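Local coordinates for protein glycerophosphodiester phosphodiesterase (Thermotoga maritima, PDB 1O1Z) that belongs to the glycerophosphoryl diester phosphodiesterase family, enzymes built on a TIM-barrel fold, and is modelled here with a bound sodium ion, at residues Y21-L26 against T224-L229; H176-A181 against F202-N207. One frame throughout, in Å; residues are numbered along the deposited sequence. Where two conformers were deposited one is given.

Contact 1: residues Y21-L26 against T224-L229; sequences YSAKYL and TDEVEL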
loop_
_atom_site.group_PDB
_atom_site.type_symbol
_atom_site.label_atom_id
_atom_site.label_comp_id
_atom_site.label_asym_id
_atom_site.label_seq_id
_atom_site.Cartn_x
_atom_site.Cartn_y
_atom_site.Cartn_z
ATOM N N TYR A 21 -2.010 -11.480 3.156
ATOM C CA TYR A 21 -3.261 -12.033 3.659
ATOM C C TYR A 21 -3.166 -11.990 5.176
ATOM O O TYR A 21 -3.007 -13.011 5.846
ATOM C CB TYR A 21 -3.473 -13.455 3.154
ATOM C CG TYR A 21 -4.878 -14.004 3.296
ATOM C CD1 TYR A 21 -5.834 -13.373 4.098
ATOM C CD2 TYR A 21 -5.243 -15.152 2.639
ATOM C CE1 TYR A 21 -7.101 -13.864 4.223
ATOM C CE2 TYR A 21 -6.516 -15.661 2.756
ATOM C CZ TYR A 21 -7.445 -15.017 3.540
ATOM O OH TYR A 21 -8.725 -15.526 3.644
ATOM N N SER A 22 -3.280 -10.782 5.715
ATOM C CA SER A 22 -2.915 -10.551 7.111
ATOM C C SER A 22 -3.998 -10.981 8.103
ATOM O O SER A 22 -3.728 -11.046 9.277
ATOM C CB SER A 22 -2.515 -9.091 7.303
ATOM O OG SER A 22 -3.589 -8.230 6.977
ATOM N N ALA A 23 -5.220 -11.247 7.640
ATOM C CA ALA A 23 -6.256 -11.807 8.538
ATOM C C ALA A 23 -5.919 -13.224 8.991
ATOM O O ALA A 23 -6.407 -13.684 10.052
ATOM C CB ALA A 23 -7.614 -11.804 7.877
ATOM N N LYS A 24 -5.147 -13.947 8.183
ATOM C CA LYS A 24 -4.846 -15.361 8.450
ATOM C C LYS A 24 -3.362 -15.687 8.690
ATOM O O LYS A 24 -3.042 -16.732 9.269
ATOM C CB LYS A 24 -5.365 -16.232 7.304
ATOM C CG LYS A 24 -6.884 -16.345 7.240
ATOM C CD LYS A 24 -7.318 -17.477 6.289
ATOM C CE LYS A 24 -8.847 -17.691 6.312
ATOM N NZ LYS A 24 -9.277 -19.017 5.740
ATOM N N TYR A 25 -2.476 -14.801 8.238
ATOM C CA TYR A 25 -1.041 -15.010 8.317
ATOM C C TYR A 25 -0.372 -13.756 8.846
ATOM O O TYR A 25 -0.896 -12.649 8.714
ATOM C CB TYR A 25 -0.500 -15.368 6.935
ATOM C CG TYR A 25 -1.166 -16.605 6.392
ATOM C CD1 TYR A 25 -0.757 -17.867 6.801
ATOM C CD2 TYR A 25 -2.284 -16.511 5.559
ATOM C CE1 TYR A 25 -1.409 -19.011 6.337
ATOM C CE2 TYR A 25 -2.923 -17.638 5.089
ATOM C CZ TYR A 25 -2.490 -18.879 5.476
ATOM O OH TYR A 25 -3.164 -20.001 5.010
ATOM N N LEU A 26 0.809 -13.913 9.422
ATOM C CA LEU A 26 1.469 -12.776 10.048
ATOM C C LEU A 26 1.780 -11.672 9.026
ATOM O O LEU A 26 2.440 -11.896 8.000
ATOM C CB LEU A 26 2.742 -13.224 10.758
ATOM C CG LEU A 26 3.537 -12.114 11.458
ATOM C CD1 LEU A 26 2.726 -11.485 12.572
ATOM C CD2 LEU A 26 4.888 -12.627 11.974
ATOM N N THR A 224 -7.415 -4.846 1.581
ATOM C CA THR A 224 -8.153 -5.575 2.594
ATOM C C THR A 224 -7.284 -6.604 3.286
ATOM O O THR A 224 -6.369 -7.147 2.674
ATOM C CB THR A 224 -9.355 -6.317 1.922
ATOM O OG1 THR A 224 -10.118 -7.024 2.914
ATOM C CG2 THR A 224 -8.906 -7.370 0.912
ATOM N N ASP A 225 -7.587 -6.891 4.550
ATOM C CA ASP A 225 -6.964 -8.015 5.241
ATOM C C ASP A 225 -7.598 -9.369 4.857
ATOM O O ASP A 225 -6.985 -10.419 5.011
ATOM C CB ASP A 225 -7.068 -7.850 6.745
ATOM C CG ASP A 225 -6.524 -6.540 7.248
ATOM O OD1 ASP A 225 -5.461 -6.096 6.758
ATOM O OD2 ASP A 225 -7.092 -5.905 8.186
ATOM N N GLU A 226 -8.845 -9.323 4.401
ATOM C CA GLU A 226 -9.679 -10.506 4.164
ATOM C C GLU A 226 -9.679 -10.868 2.690
ATOM O O GLU A 226 -10.671 -10.714 1.972
ATOM C CB GLU A 226 -11.093 -10.245 4.671
ATOM C CG GLU A 226 -11.190 -10.108 6.176
ATOM C CD GLU A 226 -11.123 -11.443 6.925
ATOM O OE1 GLU A 226 -11.061 -12.535 6.296
ATOM O OE2 GLU A 226 -11.140 -11.408 8.170
ATOM N N VAL A 227 -8.534 -11.384 2.236
ATOM C CA VAL A 227 -8.336 -11.605 0.818
ATOM C C VAL A 227 -9.330 -12.566 0.177
ATOM O O VAL A 227 -9.951 -12.244 -0.843
ATOM C CB VAL A 227 -6.890 -12.055 0.510
ATOM C CG1 VAL A 227 -6.743 -12.414 -0.944
ATOM C CG2 VAL A 227 -5.910 -10.980 0.917
ATOM N N GLU A 228 -9.510 -13.765 0.738
ATOM C CA GLU A 228 -10.416 -14.729 0.108
ATOM C C GLU A 228 -11.840 -14.196 0.028
ATOM O O GLU A 228 -12.517 -14.373 -0.966
ATOM C CB GLU A 228 -10.451 -16.063 0.862
ATOM C CG GLU A 228 -9.182 -16.892 0.796
ATOM C CD GLU A 228 -9.255 -18.111 1.717
ATOM O OE1 GLU A 228 -9.672 -19.180 1.227
ATOM O OE2 GLU A 228 -8.937 -18.002 2.935
ATOM N N LEU A 229 -12.295 -13.546 1.099
ATOM C CA LEU A 229 -13.621 -12.954 1.133
ATOM C C LEU A 229 -13.816 -12.009 -0.049
ATOM O O LEU A 229 -14.761 -12.110 -0.787
ATOM C CB LEU A 229 -13.815 -12.221 2.457
ATOM C CG LEU A 229 -15.090 -11.399 2.646
ATOM C CD1 LEU A 229 -16.331 -12.224 2.439
ATOM C CD2 LEU A 229 -15.047 -10.757 4.037
HETATM O O HOH W 1 -10.849 -13.728 3.810
#
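With chi1 at -164°, Tyr-21 swings its ring away from its backbone N and lays it over Val-227, while Glu-228, its CG beside the backbone N and its chain extended, crosses the end of that ring at about a right angle. Val-227 CB sits 3.9 Å from the centroid of the Tyr-21 ring, almost on the ring normal, a CH-pi contact; Lys-24 CB lies over the opposite face. A tyrosine suits this place because its flat body packs on a branched aliphatic residue while its hydroxyl reaches a carboxylate. In the conformers modelled, Tyr-21 OH donates to the anti lone pair of Glu-228 OE2 (2.6 Å), and Lys-24 NZ forms a salt bridge on the syn side of the same Glu-228 OE2 at 3.0 Å. This double grip, and any stabilisation of the charged carboxylate, is tentative. A water donates to Tyr-21 OH and Glu-226 OE1 and accepts from Leu-229 N, tying the tyrosine to the first helical turn. Next to the ring, Ala-23 N donates to Asp-225 O (3.3 Å), and the small Ala-23 CB lets the backbones approach. Asp-225 OD1 bonds His-18 ND1 and Ser-22 OG the backbone His-18 O, at the end of strand 14-18. The loop after the first strand is clasped to the turn and helix start after the last, beside the seam where strands 14-18 and 221-224 close the TIM barrel.

Contact 2: residues H176-A181 against F202-N207; sequences HVPYQA and FVWTLN
Val-177 N to Phe-202 O (2.9 Å) and Trp-204 N to Val-177 O (3.1 Å) zip the strands in parallel, and the buried, tightly packed part lies around them. Inside, His-176 and Phe-202 run side by side: Phe-202 CB lies over one face of the His-176 ring, the ring planes meet obliquely at 43°, and Ser-174 bonds the imidazole NE2. On the other sheet face, in the conformers modelled, the Val-177 CG2 and Val-203 CG1 branches meet at 3.8 Å, a shape suited to the layer between strand and helix. These neighbouring TIM-barrel strands form, with helix 185-196, a beta-alpha-beta unit. The ladder runs on to Tyr-179 N and Trp-204 O (3.2 Å), with side chains packing alongside. Trp-204 (chi1 60°) lays its indole alongside Pro-178, whose CA lies over the five-membered ring; Trp-204 NE1 reaches His-176 O at 3.0 Å from above the carbonyl plane, though within the indole plane. A cis peptide precedes Thr-205. Leu-206 CD1 presses on one face of Tyr-179, 3.8 Å from the ring centroid. Water takes over on the looser side, one molecule donating to Gln-180 OE1 and Trp-204 O, another accepting from Asn-207 N and weakly bonding Tyr-179 OH.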
loop_
_atom_site.group_PDB
_atom_site.type_symbol
_atom_site.label_atom_id
_atom_site.label_comp_id
_atom_site.label_asym_id
_atom_site.label_seq_id
_atom_site.Cartn_x
_atom_site.Cartn_y
_atom_site.Cartn_z
ATOM N N HIS A 176 -5.583 6.839 -2.723
ATOM C CA HIS A 176 -5.829 5.761 -1.774
ATOM C C HIS A 176 -6.546 6.390 -0.604
ATOM O O HIS A 176 -5.935 7.057 0.224
ATOM C CB HIS A 176 -4.495 5.141 -1.349
ATOM C CG HIS A 176 -3.724 4.523 -2.479
ATOM N ND1 HIS A 176 -2.850 3.475 -2.289
ATOM C CD2 HIS A 176 -3.689 4.805 -3.810
ATOM C CE1 HIS A 176 -2.305 3.140 -3.453
ATOM N NE2 HIS A 176 -2.790 3.939 -4.392
ATOM N N VAL A 177 -7.854 6.197 -0.570
ATOM C CA VAL A 177 -8.727 6.955 0.321
ATOM C C VAL A 177 -9.339 6.031 1.369
ATOM O O VAL A 177 -9.627 4.853 1.132
ATOM C CB VAL A 177 -9.806 7.708 -0.467
ATOM C CG1 VAL A 177 -9.179 8.472 -1.645
ATOM C CG2 VAL A 177 -10.793 6.795 -0.980
ATOM N N PRO A 178 -9.522 6.529 2.576
ATOM C CA PRO A 178 -10.198 5.739 3.595
ATOM C C PRO A 178 -11.623 5.484 3.157
ATOM O O PRO A 178 -12.261 6.356 2.591
ATOM C CB PRO A 178 -10.152 6.622 4.835
ATOM C CG PRO A 178 -9.674 7.938 4.397
ATOM C CD PRO A 178 -9.107 7.854 3.061
ATOM N N TYR A 179 -12.147 4.295 3.405
ATOM C CA TYR A 179 -13.524 4.036 2.960
ATOM C C TYR A 179 -14.594 4.959 3.563
ATOM O O TYR A 179 -15.652 5.160 2.974
ATOM C CB TYR A 179 -13.898 2.557 3.153
ATOM C CG TYR A 179 -13.880 2.068 4.560
ATOM C CD1 TYR A 179 -14.984 2.213 5.391
ATOM C CD2 TYR A 179 -12.773 1.363 5.058
ATOM C CE1 TYR A 179 -14.983 1.729 6.676
ATOM C CE2 TYR A 179 -12.779 0.854 6.330
ATOM C CZ TYR A 179 -13.874 1.037 7.139
ATOM O OH TYR A 179 -13.852 0.540 8.421
ATOM N N GLN A 180 -14.297 5.524 4.726
ATOM C CA GLN A 180 -15.171 6.465 5.395
ATOM C C GLN A 180 -15.373 7.754 4.593
ATOM O O GLN A 180 -16.346 8.483 4.831
ATOM C CB GLN A 180 -14.635 6.782 6.789
ATOM C CG GLN A 180 -14.623 5.566 7.742
ATOM C CD GLN A 180 -13.314 4.803 7.769
ATOM O OE1 GLN A 180 -12.484 4.910 6.861
ATOM N NE2 GLN A 180 -13.118 4.015 8.834
ATOM N N ALA A 181 -14.482 8.019 3.636
ATOM C CA ALA A 181 -14.639 9.176 2.746
ATOM C C ALA A 181 -15.958 9.146 1.984
ATOM O O ALA A 181 -16.537 10.184 1.699
ATOM C CB ALA A 181 -13.483 9.283 1.765
ATOM N N PHE A 202 -8.401 3.656 -4.991
ATOM C CA PHE A 202 -8.299 2.517 -4.084
ATOM C C PHE A 202 -8.875 2.950 -2.746
ATOM O O PHE A 202 -8.720 4.109 -2.321
ATOM C CB PHE A 202 -6.844 2.092 -3.838
ATOM C CG PHE A 202 -6.218 1.316 -4.952
ATOM C CD1 PHE A 202 -5.609 1.962 -6.001
ATOM C CD2 PHE A 202 -6.192 -0.093 -4.914
ATOM C CE1 PHE A 202 -5.025 1.251 -7.041
ATOM C CE2 PHE A 202 -5.610 -0.798 -5.968
ATOM C CZ PHE A 202 -5.015 -0.113 -7.014
ATOM N N VAL A 203 -9.556 2.031 -2.079
ATOM C CA VAL A 203 -10.000 2.263 -0.708
ATOM C C VAL A 203 -9.300 1.348 0.272
ATOM O O VAL A 203 -8.961 0.242 -0.064
ATOM C CB VAL A 203 -11.526 2.179 -0.561
ATOM C CG1 VAL A 203 -12.168 3.230 -1.422
ATOM C CG2 VAL A 203 -12.054 0.808 -0.887
ATOM N N TRP A 204 -9.067 1.836 1.490
ATOM C CA TRP A 204 -8.402 1.064 2.538
ATOM C C TRP A 204 -8.959 1.410 3.911
ATOM O O TRP A 204 -9.609 2.437 4.073
ATOM C CB TRP A 204 -6.903 1.374 2.544
ATOM C CG TRP A 204 -6.607 2.853 2.800
ATOM C CD1 TRP A 204 -6.570 3.832 1.868
ATOM C CD2 TRP A 204 -6.375 3.502 4.069
ATOM N NE1 TRP A 204 -6.314 5.047 2.458
ATOM C CE2 TRP A 204 -6.176 4.876 3.807
ATOM C CE3 TRP A 204 -6.297 3.062 5.390
ATOM C CZ2 TRP A 204 -5.916 5.812 4.809
ATOM C CZ3 TRP A 204 -6.040 3.993 6.394
ATOM C CH2 TRP A 204 -5.853 5.356 6.093
ATOM N N THR A 205 -8.738 0.576 4.929
ATOM C CA THR A 205 -8.443 -0.838 4.819
ATOM C C THR A 205 -9.779 -1.497 5.095
ATOM O O THR A 205 -10.299 -1.460 6.217
ATOM C CB THR A 205 -7.441 -1.254 5.898
ATOM O OG1 THR A 205 -6.153 -0.717 5.575
ATOM C CG2 THR A 205 -7.269 -2.782 5.888
ATOM N N LEU A 206 -10.363 -2.053 4.046
ATOM C CA LEU A 206 -11.770 -2.400 4.087
ATOM C C LEU A 206 -11.932 -3.899 4.280
ATOM O O LEU A 206 -11.492 -4.691 3.443
ATOM C CB LEU A 206 -12.438 -1.913 2.802
ATOM C CG LEU A 206 -13.936 -2.168 2.720
ATOM C CD1 LEU A 206 -14.680 -1.602 3.923
ATOM C CD2 LEU A 206 -14.469 -1.629 1.434
ATOM N N ASN A 207 -12.567 -4.279 5.376
ATOM C CA ASN A 207 -12.834 -5.679 5.677
ATOM C C ASN A 207 -14.324 -6.011 5.724
ATOM O O ASN A 207 -14.696 -7.165 5.913
ATOM C CB ASN A 207 -12.148 -6.055 6.986
ATOM C CG ASN A 207 -10.643 -5.991 6.889
ATOM O OD1 ASN A 207 -10.073 -6.259 5.842
ATOM N ND2 ASN A 207 -9.989 -5.634 7.998
HETATM O O HOH W 2 -13.666 -2.564 7.451
HETATM O O HOH W 3 -9.967 3.833 6.633
#

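From the N terminus, strand 14-18 leads into residues 21-26, which meet 224-229 only after nearly two hundred residues, so that contact 1 closes the longer loop. Nested within it, contact 2 closes a short loop of twenty residues, joining strand 174-178 to strand 200-204 around helix 185-196. Contact 2 thus builds one parallel step of the barrel, whereas contact 1 ties its first loop to its last helix. Their centres are 16 Å apart, yet they touch: Asn-207 OD1 probably accepts from Asp-225 N, and Thr-224 OG1 lies within bonding distance of Asn-207 OD1 and Leu-206 O. The loop after strand 200-204 is thereby coupled to the end of strand 221-224, whose other neighbour is strand 14-18.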